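Local coordinates for protein pyridoxamine 5'-phosphate oxidase (Burkholderia, PDB 4HMW) that catalyses FMN-dependent oxidations by molecular oxygen in the terminal steps of core phenazine biosynthesis, binding one flavin per subunit, at residues B[62-67]-B[89-94]; B[100-105]-B[109-114]. All coordinates share one frame; numbering follows the deposited sequence. Where two conformers were deposited one is given.

Contact 1: residues B[62-67]-B[89-94]. With FMN (flavin mononucleotide), chain D.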
loop_
_atom_site.group_PDB
_atom_site.type_symbol
_atom_site.label_atom_id
_atom_site.label_comp_id
_atom_site.label_asym_id
_atom_site.label_seq_id
_atom_site.Cartn_x
_atom_site.Cartn_y
_atom_site.Cartn_z
ATOM N N ARG B 62 5.467 -15.206 0.590
ATOM C CA ARG B 62 4.113 -14.638 0.644
ATOM C C ARG B 62 4.148 -13.254 1.255
ATOM O O ARG B 62 4.709 -13.043 2.331
ATOM C CB ARG B 62 3.159 -15.530 1.459
ATOM C CG ARG B 62 2.763 -16.761 0.763
ATOM C CD ARG B 62 1.766 -17.530 1.608
ATOM N NE ARG B 62 0.938 -18.377 0.761
ATOM C CZ ARG B 62 1.237 -19.624 0.412
ATOM N NH1 ARG B 62 2.364 -20.199 0.837
ATOM N NH2 ARG B 62 0.398 -20.307 -0.369
ATOM N N ILE B 63 3.484 -12.307 0.599
ATOM C CA ILE B 63 3.544 -10.918 1.001
ATOM C C ILE B 63 2.257 -10.543 1.739
ATOM O O ILE B 63 1.185 -11.027 1.402
ATOM C CB ILE B 63 3.672 -10.017 -0.219
ATOM C CG1 ILE B 63 4.815 -10.472 -1.107
ATOM C CG2 ILE B 63 3.835 -8.553 0.209
ATOM C CD1 ILE B 63 4.983 -9.639 -2.352
ATOM N N SER B 64 2.391 -9.714 2.771
ATOM C CA SER B 64 1.260 -9.158 3.487
ATOM C C SER B 64 1.434 -7.630 3.581
ATOM O O SER B 64 2.518 -7.107 3.380
ATOM C CB SER B 64 1.156 -9.772 4.882
ATOM O OG SER B 64 2.275 -9.399 5.649
ATOM N N SER B 65 0.339 -6.928 3.820
ATOM C CA SER B 65 0.362 -5.476 3.854
ATOM C C SER B 65 -0.693 -4.934 4.815
ATOM O O SER B 65 -1.672 -5.592 5.115
ATOM C CB SER B 65 0.230 -4.867 2.443
ATOM O OG SER B 65 -0.908 -5.324 1.758
ATOM N N ARG B 66 -0.435 -3.736 5.311
ATOM C CA ARG B 66 -1.327 -3.021 6.204
ATOM C C ARG B 66 -0.903 -1.562 6.262
ATOM O O ARG B 66 0.247 -1.204 5.941
ATOM C CB ARG B 66 -1.288 -3.620 7.620
ATOM C CG ARG B 66 -0.035 -3.284 8.439
ATOM C CD ARG B 66 1.206 -3.901 7.893
ATOM N NE ARG B 66 1.180 -5.340 7.995
ATOM C CZ ARG B 66 2.019 -6.182 7.396
ATOM N NH1 ARG B 66 2.931 -5.800 6.530
ATOM N NH2 ARG B 66 1.935 -7.459 7.673
ATOM N N VAL B 67 -1.819 -0.709 6.669
ATOM C CA VAL B 67 -1.491 0.675 6.857
ATOM C C VAL B 67 -0.799 0.906 8.225
ATOM O O VAL B 67 -1.184 0.338 9.248
ATOM C CB VAL B 67 -2.772 1.585 6.818
ATOM C CG1 VAL B 67 -2.421 3.041 7.201
ATOM C CG2 VAL B 67 -3.497 1.508 5.429
ATOM N N GLY B 89 5.635 -7.880 12.446
ATOM C CA GLY B 89 6.814 -7.909 13.303
ATOM C C GLY B 89 7.560 -9.224 13.093
ATOM O O GLY B 89 8.790 -9.256 12.968
ATOM N N ARG B 90 6.804 -10.311 13.019
ATOM C CA ARG B 90 7.410 -11.613 12.782
ATOM C C ARG B 90 8.033 -11.642 11.394
ATOM O O ARG B 90 9.150 -12.161 11.218
ATOM C CB ARG B 90 6.380 -12.717 12.971
ATOM C CG ARG B 90 5.869 -12.819 14.426
ATOM C CD ARG B 90 4.856 -13.949 14.669
ATOM N NE ARG B 90 3.676 -13.841 13.794
ATOM C CZ ARG B 90 3.563 -14.471 12.619
ATOM N NH1 ARG B 90 4.557 -15.249 12.186
ATOM N NH2 ARG B 90 2.469 -14.331 11.873
ATOM N N GLU B 91 7.341 -11.073 10.403
ATOM C CA GLU B 91 7.878 -11.107 9.031
ATOM C C GLU B 91 9.163 -10.272 8.913
ATOM O O GLU B 91 10.127 -10.694 8.251
ATOM C CB GLU B 91 6.796 -10.690 8.006
ATOM C CG GLU B 91 5.732 -11.810 7.865
ATOM C CD GLU B 91 4.581 -11.559 6.900
ATOM O OE1 GLU B 91 4.567 -10.534 6.195
ATOM O OE2 GLU B 91 3.669 -12.436 6.856
ATOM N N LEU B 92 9.180 -9.093 9.538
ATOM C CA LEU B 92 10.380 -8.272 9.552
ATOM C C LEU B 92 11.555 -9.005 10.183
ATOM O O LEU B 92 12.673 -8.904 9.705
ATOM C CB LEU B 92 10.132 -6.976 10.317
ATOM C CG LEU B 92 9.258 -5.997 9.524
ATOM C CD1 LEU B 92 8.849 -4.806 10.387
ATOM C CD2 LEU B 92 9.994 -5.518 8.290
ATOM N N THR B 93 11.305 -9.726 11.262
ATOM C CA THR B 93 12.368 -10.492 11.904
ATOM C C THR B 93 12.882 -11.602 10.989
ATOM O O THR B 93 14.095 -11.868 10.954
ATOM C CB THR B 93 11.875 -11.140 13.198
ATOM O OG1 THR B 93 11.405 -10.122 14.081
ATOM C CG2 THR B 93 12.989 -11.923 13.871
ATOM N N GLU B 94 11.964 -12.252 10.273
ATOM C CA GLU B 94 12.308 -13.379 9.391
ATOM C C GLU B 94 13.111 -12.956 8.172
ATOM O O GLU B 94 14.098 -13.589 7.818
ATOM C CB GLU B 94 11.051 -14.074 8.855
ATOM C CG GLU B 94 10.297 -14.878 9.864
ATOM C CD GLU B 94 9.008 -15.524 9.345
ATOM O OE1 GLU B 94 8.440 -16.351 10.115
ATOM O OE2 GLU B 94 8.549 -15.218 8.208
HETATM N N1 FMN D . -0.557 -0.532 13.486
HETATM C C2 FMN D . 0.645 -0.420 14.134
HETATM O O2 FMN D . 1.128 -1.429 14.674
HETATM N N3 FMN D . 1.300 0.798 14.200
HETATM C C4 FMN D . 0.776 1.919 13.602
HETATM O O4 FMN D . 1.401 2.995 13.664
HETATM C C4A FMN D . -0.448 1.818 12.941
HETATM N N5 FMN D . -1.008 2.929 12.349
HETATM C C5A FMN D . -2.213 2.795 11.661
HETATM C C6 FMN D . -2.754 3.912 11.032
HETATM C C7 FMN D . -3.939 3.801 10.317
HETATM C C7M FMN D . -4.538 5.022 9.656
HETATM C C8 FMN D . -4.592 2.564 10.262
HETATM C C8M FMN D . -5.889 2.426 9.513
HETATM C C9 FMN D . -4.042 1.443 10.895
HETATM C C9A FMN D . -2.856 1.559 11.581
HETATM N N10 FMN D . -2.323 0.441 12.239
HETATM C C10 FMN D . -1.114 0.580 12.873
HETATM C "C1'" FMN D . -2.996 -0.905 12.198
HETATM C "C2'" FMN D . -2.461 -1.747 11.073
HETATM O "O2'" FMN D . -3.084 -1.361 9.856
HETATM C "C3'" FMN D . -2.687 -3.231 11.296
HETATM O "O3'" FMN D . -4.031 -3.523 11.664
HETATM C "C4'" FMN D . -1.713 -3.783 12.335
HETATM O "O4'" FMN D . -0.579 -3.057 12.745
HETATM C "C5'" FMN D . -1.655 -5.282 12.404
HETATM O "O5'" FMN D . -0.925 -5.617 11.244
HETATM P P FMN D . -0.359 -7.099 10.949
HETATM O O1P FMN D . 0.948 -7.141 11.675
HETATM O O2P FMN D . -1.392 -8.099 11.468
HETATM O O3P FMN D . -0.204 -7.149 9.433
HETATM O O HOH W 1 2.784 -12.904 4.483
#

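Contact 2: residues B[100-105]-B[109-114]. With FMN (flavin mononucleotide), chain C.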
loop_
_atom_site.group_PDB
_atom_site.type_symbol
_atom_site.label_atom_id
_atom_site.label_comp_id
_atom_site.label_asym_id
_atom_site.label_seq_id
_atom_site.Cartn_x
_atom_site.Cartn_y
_atom_site.Cartn_z
ATOM N N GLY B 100 7.234 0.505 1.645
ATOM C CA GLY B 100 6.132 1.343 2.065
ATOM C C GLY B 100 5.675 2.227 0.921
ATOM O O GLY B 100 6.495 2.683 0.167
ATOM N N LEU B 101 4.366 2.460 0.805
ATOM C CA LEU B 101 3.837 3.292 -0.266
ATOM C C LEU B 101 2.961 4.379 0.324
ATOM O O LEU B 101 2.045 4.095 1.096
ATOM C CB LEU B 101 3.022 2.422 -1.245
ATOM C CG LEU B 101 2.494 3.157 -2.493
ATOM C CD1 LEU B 101 3.666 3.538 -3.373
ATOM C CD2 LEU B 101 1.486 2.279 -3.261
ATOM N N LEU B 102 3.232 5.621 -0.055
ATOM C CA LEU B 102 2.348 6.770 0.244
ATOM C C LEU B 102 1.635 7.152 -1.028
ATOM O O LEU B 102 2.234 7.118 -2.107
ATOM C CB LEU B 102 3.172 7.976 0.712
ATOM C CG LEU B 102 3.980 7.822 1.985
ATOM C CD1 LEU B 102 4.909 9.033 2.287
ATOM C CD2 LEU B 102 3.022 7.573 3.137
ATOM N N TYR B 103 0.359 7.509 -0.921
ATOM C CA TYR B 103 -0.392 7.938 -2.089
ATOM C C TYR B 103 -1.354 8.996 -1.670
ATOM O O TYR B 103 -2.203 8.772 -0.792
ATOM C CB TYR B 103 -1.145 6.787 -2.805
ATOM C CG TYR B 103 -2.090 7.285 -3.884
ATOM C CD1 TYR B 103 -1.638 8.190 -4.836
ATOM C CD2 TYR B 103 -3.410 6.808 -3.991
ATOM C CE1 TYR B 103 -2.483 8.667 -5.832
ATOM C CE2 TYR B 103 -4.273 7.277 -4.993
ATOM C CZ TYR B 103 -3.800 8.208 -5.900
ATOM O OH TYR B 103 -4.629 8.706 -6.871
ATOM N N TRP B 104 -1.225 10.142 -2.325
ATOM C CA TRP B 104 -2.009 11.339 -2.014
ATOM C C TRP B 104 -2.931 11.680 -3.182
ATOM O O TRP B 104 -2.497 12.228 -4.188
ATOM C CB TRP B 104 -1.067 12.495 -1.729
ATOM C CG TRP B 104 -0.078 12.211 -0.644
ATOM C CD1 TRP B 104 -0.227 11.367 0.427
ATOM C CD2 TRP B 104 1.242 12.769 -0.534
ATOM N NE1 TRP B 104 0.924 11.373 1.202
ATOM C CE2 TRP B 104 1.844 12.221 0.630
ATOM C CE3 TRP B 104 1.981 13.653 -1.321
ATOM C CZ2 TRP B 104 3.134 12.552 1.024
ATOM C CZ3 TRP B 104 3.269 13.990 -0.925
ATOM C CH2 TRP B 104 3.851 13.410 0.219
ATOM N N ARG B 105 -4.210 11.355 -3.027
ATOM C CA ARG B 105 -5.175 11.544 -4.096
ATOM C C ARG B 105 -5.273 13.018 -4.489
ATOM O O ARG B 105 -5.484 13.349 -5.675
ATOM C CB ARG B 105 -6.561 11.038 -3.645
ATOM C CG ARG B 105 -6.639 9.540 -3.518
ATOM C CD ARG B 105 -7.659 9.103 -2.453
ATOM N NE ARG B 105 -8.023 7.683 -2.519
ATOM C CZ ARG B 105 -7.297 6.715 -1.974
ATOM N NH1 ARG B 105 -6.176 7.007 -1.338
ATOM N NH2 ARG B 105 -7.708 5.459 -2.033
ATOM N N GLN B 109 0.149 12.215 -6.195
ATOM C CA GLN B 109 1.541 11.840 -5.915
ATOM C C GLN B 109 1.628 10.518 -5.176
ATOM O O GLN B 109 0.810 10.205 -4.316
ATOM C CB GLN B 109 2.265 12.932 -5.067
ATOM C CG GLN B 109 2.541 14.208 -5.828
ATOM C CD GLN B 109 3.005 15.315 -4.895
ATOM O OE1 GLN B 109 2.297 15.724 -3.971
ATOM N NE2 GLN B 109 4.188 15.829 -5.145
ATOM N N GLN B 110 2.623 9.734 -5.533
ATOM C CA GLN B 110 2.918 8.548 -4.739
ATOM C C GLN B 110 4.428 8.523 -4.439
ATOM O O GLN B 110 5.238 9.079 -5.171
ATOM C CB GLN B 110 2.395 7.227 -5.352
ATOM C CG GLN B 110 2.818 6.948 -6.666
ATOM C CD GLN B 110 2.276 5.631 -7.297
ATOM O OE1 GLN B 110 2.114 4.587 -6.659
ATOM N NE2 GLN B 110 2.055 5.695 -8.596
ATOM N N ILE B 111 4.773 7.913 -3.309
ATOM C CA ILE B 111 6.161 7.705 -2.962
ATOM C C ILE B 111 6.334 6.283 -2.507
ATOM O O ILE B 111 5.627 5.807 -1.628
ATOM C CB ILE B 111 6.653 8.639 -1.825
ATOM C CG1 ILE B 111 6.317 10.103 -2.132
ATOM C CG2 ILE B 111 8.152 8.466 -1.637
ATOM C CD1 ILE B 111 6.718 11.077 -0.974
ATOM N N MET B 112 7.288 5.601 -3.108
ATOM C CA MET B 112 7.599 4.213 -2.763
ATOM C C MET B 112 8.927 4.199 -2.044
ATOM O O MET B 112 9.883 4.791 -2.531
ATOM C CB MET B 112 7.754 3.366 -4.003
ATOM C CG MET B 112 8.096 1.933 -3.682
ATOM S SD MET B 112 8.704 0.944 -5.049
ATOM C CE MET B 112 10.414 1.510 -5.093
ATOM N N ILE B 113 8.976 3.528 -0.893
ATOM C CA ILE B 113 10.181 3.442 -0.066
ATOM C C ILE B 113 10.456 1.976 0.138
ATOM O O ILE B 113 9.699 1.290 0.806
ATOM C CB ILE B 113 9.946 4.135 1.291
ATOM C CG1 ILE B 113 9.418 5.557 1.058
ATOM C CG2 ILE B 113 11.205 4.185 2.168
ATOM C CD1 ILE B 113 8.726 6.186 2.255
ATOM N N SER B 114 11.505 1.458 -0.473
ATOM C CA SER B 114 11.840 0.049 -0.301
ATOM C C SER B 114 13.163 -0.070 0.414
ATOM O O SER B 114 14.130 0.597 0.057
ATOM C CB SER B 114 11.898 -0.657 -1.645
ATOM O OG SER B 114 10.597 -0.852 -2.149
HETATM N N1 FMN C . -0.224 1.235 -13.527
HETATM C C2 FMN C . -0.620 0.129 -14.228
HETATM O O2 FMN C . 0.190 -0.526 -14.857
HETATM N N3 FMN C . -1.927 -0.277 -14.181
HETATM C C4 FMN C . -2.861 0.453 -13.488
HETATM O O4 FMN C . -4.043 0.053 -13.475
HETATM C C4A FMN C . -2.472 1.594 -12.797
HETATM N N5 FMN C . -3.403 2.363 -12.121
HETATM C C5A FMN C . -2.957 3.480 -11.409
HETATM C C6 FMN C . -3.878 4.227 -10.706
HETATM C C7 FMN C . -3.471 5.320 -9.968
HETATM C C7M FMN C . -4.505 6.094 -9.227
HETATM C C8 FMN C . -2.134 5.699 -9.963
HETATM C C8M FMN C . -1.668 6.865 -9.158
HETATM C C9 FMN C . -1.207 4.951 -10.664
HETATM C C9A FMN C . -1.618 3.864 -11.427
HETATM N N10 FMN C . -0.694 3.089 -12.176
HETATM C C10 FMN C . -1.140 1.977 -12.843
HETATM C "C1'" FMN C . 0.758 3.395 -12.269
HETATM C "C2'" FMN C . 1.558 2.618 -11.220
HETATM O "O2'" FMN C . 1.393 3.179 -9.910
HETATM C "C3'" FMN C . 3.051 2.569 -11.547
HETATM O "O3'" FMN C . 3.519 3.898 -11.658
HETATM C "C4'" FMN C . 3.331 1.757 -12.826
HETATM O "O4'" FMN C . 2.362 0.733 -12.957
HETATM C "C5'" FMN C . 4.760 1.243 -12.866
HETATM O "O5'" FMN C . 5.041 0.486 -11.708
HETATM P P FMN C . 6.334 -0.448 -11.621
HETATM O O1P FMN C . 6.092 -1.670 -12.486
HETATM O O2P FMN C . 7.529 0.358 -12.150
HETATM O O3P FMN C . 6.433 -0.839 -10.186
#

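Contact 1: residues B[62-67]-B[89-94]
Ser64 and Glu91 meet through a short hydrogen bond, in which the serine OG donates to Glu91 OE1 over 2.6 Å. The hydroxyl reaches the carboxylate on its syn side, 30° out of the carboxylate plane. Glu91 spans the gap from helix to strand because its chain runs fully extended beyond CG. Ser64 OG is also an acceptor, taking a hydrogen bond from Arg66 NH2 at 2.8 Å, and so relays between the acid and the arginine. These two charged groups stay beyond salt-bridge range, with Arg66 NH2 4.3 Å from Glu91 OE1, although their opposite charges probably stabilise each other. Thr56 OG1, on the adjoining strand 51-57, is hydrogen-bonded both to Glu91 OE1 and to Arg66 NH1, from which it accepts.

A water extends the polar link at the start of the strand, donating to Glu91 OE2 at 2.6 Å and to the backbone O of Arg62 at 2.9 Å.

The contact thus lays helix 87-95 against strand 63-74 in the FMN-binding split barrel of the pyridoxamine 5'-phosphate oxidase family, where both elements supply FMN-binding residues.

Cofactor binding falls to the far end of the strand segment. Two bends in the Arg66 chain (chi2 -67°, chi3 -66°) fold the guanidinium back beside the strand, and FMN O3P lies in plane at its edge. That single phosphate oxygen is gripped by NE at 2.7 Å and by NH2, while Lys88 NZ supplies a further bond to the cofactor. Arg66 NH1 also binds Leu54 O, which fixes the rotation of the guanidinium. One residue on, the backbone O of Val67 accepts a hydrogen bond from the ribityl O2' at 2.6 Å, and Val67 CG1 packs 3.5 Å from C7 of the isoalloxazine.

Contact 2: residues B[100-105]-B[109-114]
Leu102 and Ile111 form the central hydrogen-bonded pair of an antiparallel hairpin, Leu102 N lying 2.9 Å from Ile111 O and Ile111 N bonding back to Leu102 O. Gly100 pairs likewise with Ile113, and Trp104 with Gln109, whereas Leu101-Met112 and Tyr103-Gln110 are non-hydrogen-bonded pairs. Near the turn the pairing slackens: the return bond from Gln109 N to Trp104 O is weak at 3.3 Å, and Arg105 beyond it is partly exposed.

Packing is dense on the face carrying Leu102, Trp104, Gln109, Ile111 and Ile113, which helix 30-43 covers in part through Trp37 and Leu34. Gln109 OE1 lies in the plane of the indole at its edge, 3.4 Å from Trp104 CE3, with the amide turned 70° from the ring; its hydrogen bond goes to Thr107. Past it, the indole reaches Ile111, and Ile111 CD1 sits 3.9 Å from Trp104 CH2. Pro49 O accepts from Trp104 NE1.

The face bearing Leu101, Tyr103, Gln110 and Met112 is more loosely knit between the two strands. Leu101 CD1 touches Met112 CB at 4.1 Å, and much of the remaining contact is made with the flavin and the second subunit. Gln110 CG stands between its backbone N and carbonyl carbon (chi1 55°), and the chain then extends to place NE2 2.9 Å from O2' of FMN in a nearly straight bond of 171°. Its OE1 accepts from Val67 N of the second subunit. Tyr103 OH, bonded to Glu48 of the second subunit, passes 3.5 Å from C7M of the flavin. The Gln110 amide thus bonds the cofactor with one end and the partner subunit with the other, consistent with a flavin site completed only in the dimer.

Both contacts are buried and reach the same sheet, yet they are put together differently. Contact 1 joins a helix to a strand over a small area, by polar side chains and a water; contact 2 is a hairpin zipped by backbone bonds, with an apolar face turned to helix 30-43. Their centres lie about 18 Å apart and they do not touch, and helix 87-95 leads into strand 97-104. Each faces a different flavin, contact 1 holding phosphate and ribityl, contact 2 ribityl and ring methyls. Across the dimer the two roles combine, since each flavin is bound by residues 62-67 of one subunit and 109-114 of the other.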